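PDB 1H4V: histidine--tRNA ligase from Thermus thermophilus, which joins L-histidine to tRNA(His) at the expense of ATP, releasing AMP and diphosphate, and works as a homodimer. Local coordinates for residues F124-Y129 with G304-V309. Sequence-based numbering, arbitrary orientation.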
ATOM      1  N   PHE A 124     -12.481   1.394  -0.946  1.00 13.00           N
ATOM      2  CA  PHE A 124     -12.312  -0.046  -0.837  1.00 12.26           C
ATOM      3  C   PHE A 124     -11.001  -0.377  -1.509  1.00 12.47           C
ATOM      4  O   PHE A 124     -10.353   0.505  -2.068  1.00 14.98           O
ATOM      5  CB  PHE A 124     -13.483  -0.801  -1.490  1.00 12.67           C
ATOM      6  CG  PHE A 124     -13.766  -0.399  -2.928  1.00 11.75           C
ATOM      7  CD1 PHE A 124     -13.327  -1.188  -3.983  1.00 11.23           C
ATOM      8  CD2 PHE A 124     -14.492   0.759  -3.214  1.00 12.58           C
ATOM      9  CE1 PHE A 124     -13.607  -0.846  -5.304  1.00  8.47           C
ATOM     10  CE2 PHE A 124     -14.778   1.120  -4.533  1.00 11.57           C
ATOM     11  CZ  PHE A 124     -14.333   0.312  -5.581  1.00 14.01           C
ATOM     12  N   HIS A 125     -10.591  -1.633  -1.434  1.00 12.27           N
ATOM     13  CA  HIS A 125      -9.346  -2.052  -2.056  1.00 13.09           C
ATOM     14  C   HIS A 125      -9.601  -3.196  -3.015  1.00 13.95           C
ATOM     15  O   HIS A 125     -10.462  -4.052  -2.786  1.00 14.41           O
ATOM     16  CB  HIS A 125      -8.346  -2.496  -0.990  1.00 14.19           C
ATOM     17  CG  HIS A 125      -8.020  -1.433   0.010  1.00 21.80           C
ATOM     18  ND1 HIS A 125      -8.904  -1.035   0.990  1.00 28.74           N
ATOM     19  CD2 HIS A 125      -6.924  -0.651   0.152  1.00 23.84           C
ATOM     20  CE1 HIS A 125      -8.371  -0.051   1.691  1.00 25.82           C
ATOM     21  NE2 HIS A 125      -7.169   0.202   1.203  1.00 30.51           N
ATOM     22  N   GLN A 126      -8.884  -3.206  -4.121  1.00 14.55           N
ATOM     23  CA  GLN A 126      -9.062  -4.302  -5.039  1.00 15.55           C
ATOM     24  C   GLN A 126      -7.761  -4.680  -5.682  1.00 14.12           C
ATOM     25  O   GLN A 126      -6.803  -3.896  -5.690  1.00 13.47           O
ATOM     26  CB  GLN A 126     -10.124  -3.993  -6.107  1.00 19.05           C
ATOM     27  CG  GLN A 126      -9.942  -2.764  -6.948  1.00 21.68           C
ATOM     28  CD  GLN A 126     -10.976  -2.702  -8.084  1.00 24.88           C
ATOM     29  OE1 GLN A 126     -12.174  -2.909  -7.864  1.00 19.89           O
ATOM     30  NE2 GLN A 126     -10.510  -2.417  -9.298  1.00 23.67           N
ATOM     31  N   VAL A 127      -7.717  -5.911  -6.168  1.00 12.34           N
ATOM     32  CA  VAL A 127      -6.542  -6.409  -6.852  1.00 12.74           C
ATOM     33  C   VAL A 127      -6.899  -6.430  -8.322  1.00 13.40           C
ATOM     34  O   VAL A 127      -7.971  -6.900  -8.690  1.00 14.83           O
ATOM     35  CB  VAL A 127      -6.188  -7.831  -6.387  1.00 13.00           C
ATOM     36  CG1 VAL A 127      -5.144  -8.437  -7.325  1.00  8.09           C
ATOM     37  CG2 VAL A 127      -5.668  -7.789  -4.946  1.00  8.36           C
ATOM     38  N   ASN A 128      -6.021  -5.900  -9.161  1.00 13.08           N
ATOM     39  CA  ASN A 128      -6.276  -5.886 -10.596  1.00 13.72           C
ATOM     40  C   ASN A 128      -5.213  -6.659 -11.336  1.00 12.22           C
ATOM     41  O   ASN A 128      -4.042  -6.625 -10.967  1.00 12.49           O
ATOM     42  CB  ASN A 128      -6.294  -4.457 -11.158  1.00 16.72           C
ATOM     43  CG  ASN A 128      -7.606  -3.739 -10.906  1.00 19.63           C
ATOM     44  OD1 ASN A 128      -7.840  -3.200  -9.826  1.00 26.65           O
ATOM     45  ND2 ASN A 128      -8.471  -3.732 -11.908  1.00 20.12           N
ATOM     46  N   TYR A 129      -5.639  -7.349 -12.382  1.00 10.30           N
ATOM     47  CA  TYR A 129      -4.743  -8.105 -13.237  1.00 12.78           C
ATOM     48  C   TYR A 129      -5.114  -7.717 -14.666  1.00 14.30           C
ATOM     49  O   TYR A 129      -6.286  -7.730 -15.032  1.00 13.25           O
ATOM     50  CB  TYR A 129      -4.944  -9.607 -13.078  1.00 11.00           C
ATOM     51  CG  TYR A 129      -4.237 -10.385 -14.168  1.00 13.02           C
ATOM     52  CD1 TYR A 129      -2.846 -10.527 -14.165  1.00 14.36           C
ATOM     53  CD2 TYR A 129      -4.952 -10.945 -15.220  1.00 11.98           C
ATOM     54  CE1 TYR A 129      -2.187 -11.209 -15.184  1.00 10.95           C
ATOM     55  CE2 TYR A 129      -4.307 -11.624 -16.247  1.00 12.52           C
ATOM     56  CZ  TYR A 129      -2.925 -11.753 -16.221  1.00 16.13           C
ATOM     57  OH  TYR A 129      -2.289 -12.428 -17.233  1.00 17.67           O
ATOM     58  N   GLY A 304      -8.622  -8.922 -18.539  1.00 13.89           N
ATOM     59  CA  GLY A 304      -8.156  -8.984 -17.170  1.00 12.07           C
ATOM     60  C   GLY A 304      -9.308  -9.083 -16.198  1.00 12.68           C
ATOM     61  O   GLY A 304     -10.431  -9.398 -16.598  1.00 14.92           O
ATOM     62  N   PHE A 305      -9.032  -8.814 -14.924  1.00 10.50           N
ATOM     63  CA  PHE A 305     -10.059  -8.882 -13.897  1.00 10.46           C
ATOM     64  C   PHE A 305      -9.701  -8.050 -12.679  1.00 10.46           C
ATOM     65  O   PHE A 305      -8.593  -7.536 -12.559  1.00 12.59           O
ATOM     66  CB  PHE A 305     -10.270 -10.337 -13.448  1.00  7.78           C
ATOM     67  CG  PHE A 305      -9.089 -10.932 -12.720  1.00 12.35           C
ATOM     68  CD1 PHE A 305      -8.217 -11.804 -13.367  1.00 15.74           C
ATOM     69  CD2 PHE A 305      -8.856 -10.633 -11.381  1.00  9.28           C
ATOM     70  CE1 PHE A 305      -7.129 -12.375 -12.685  1.00 11.19           C
ATOM     71  CE2 PHE A 305      -7.775 -11.194 -10.699  1.00 13.90           C
ATOM     72  CZ  PHE A 305      -6.913 -12.067 -11.351  1.00  9.21           C
ATOM     73  N   ALA A 306     -10.654  -7.945 -11.767  1.00 10.44           N
ATOM     74  CA  ALA A 306     -10.463  -7.232 -10.514  1.00 11.96           C
ATOM     75  C   ALA A 306     -11.351  -7.917  -9.494  1.00 12.03           C
ATOM     76  O   ALA A 306     -12.374  -8.490  -9.853  1.00 15.50           O
ATOM     77  CB  ALA A 306     -10.882  -5.765 -10.654  1.00  5.73           C
ATOM     78  N   PHE A 307     -10.935  -7.905  -8.235  1.00 13.37           N
ATOM     79  CA  PHE A 307     -11.758  -8.442  -7.153  1.00 13.20           C
ATOM     80  C   PHE A 307     -11.567  -7.552  -5.924  1.00 12.02           C
ATOM     81  O   PHE A 307     -10.502  -6.971  -5.717  1.00 11.97           O
ATOM     82  CB  PHE A 307     -11.463  -9.930  -6.868  1.00 11.91           C
ATOM     83  CG  PHE A 307     -10.102 -10.212  -6.297  1.00  8.39           C
ATOM     84  CD1 PHE A 307      -9.772  -9.819  -5.005  1.00  8.15           C
ATOM     85  CD2 PHE A 307      -9.180 -10.954  -7.030  1.00  9.61           C
ATOM     86  CE1 PHE A 307      -8.541 -10.169  -4.447  1.00 15.73           C
ATOM     87  CE2 PHE A 307      -7.944 -11.311  -6.486  1.00  7.60           C
ATOM     88  CZ  PHE A 307      -7.623 -10.923  -5.194  1.00  9.02           C
ATOM     89  N   GLY A 308     -12.628  -7.394  -5.149  1.00 14.15           N
ATOM     90  CA  GLY A 308     -12.563  -6.549  -3.969  1.00 11.35           C
ATOM     91  C   GLY A 308     -11.993  -7.283  -2.777  1.00 10.30           C
ATOM     92  O   GLY A 308     -12.475  -8.351  -2.396  1.00 11.22           O
ATOM     93  N   VAL A 309     -10.953  -6.715  -2.195  1.00  9.84           N
ATOM     94  CA  VAL A 309     -10.320  -7.309  -1.029  1.00 10.32           C
ATOM     95  C   VAL A 309     -11.333  -7.486   0.105  1.00 11.53           C
ATOM     96  O   VAL A 309     -11.381  -8.550   0.731  1.00 12.69           O
ATOM     97  CB  VAL A 309      -9.129  -6.439  -0.570  1.00 11.45           C
ATOM     98  CG1 VAL A 309      -8.512  -7.004   0.699  1.00  8.98           C
ATOM     99  CG2 VAL A 309      -8.081  -6.383  -1.701  1.00  7.98           C
TER
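In the mainly antiparallel sheet of the class II synthetase catalytic domain, residues 124-129 and 304-308 are neighbouring central strands, with motif 2 probably on the first and motif 3 on the second, which runs straight into helix 309-318 at Val309. Val127 pairs with Phe307, and Tyr129 with Phe305, each through two backbone hydrogen bonds. The last link is made at the helix start, where Val309 N gives its hydrogen to His125 O at 2.8 Å, while the imidazole of His125 turns to Glu310 of the same helix.

Val127, Tyr129, Phe305 and Phe307 share the buried face, which helices 14-33 and 137-153 cover. Val127 makes a CH-pi contact, its CB over one face of the Phe307 ring, 3.9 Å from the centroid, and its two methyl branches spread the packing, CG2 lying near CZ and CE1. Phe307 CG lies between backbone N and carbonyl carbon (chi1 67°), which swings the ring beneath the valine. Tyr129 CB repeats the CH-pi contact on Phe305, 3.7 Å from that centroid. Gly304 fits beside Tyr129 because a CB would collide with Tyr129 O.

The other face carries Gln126, Asn128 and Ala306. Gln126 NE2 reaches Asn128 OD1 at 2.8 Å, meeting a lone pair in the carbonyl plane with a C=O...N angle of 118°. A leucine in place of Asn128 would probably leave Gln126 NE2 without this acceptor and its amide freer to turn. The small methyl of Ala306 lets both amides come close: its CB is 3.4 Å from Asn128 ND2 and 3.6 Å from Gln126 NE2.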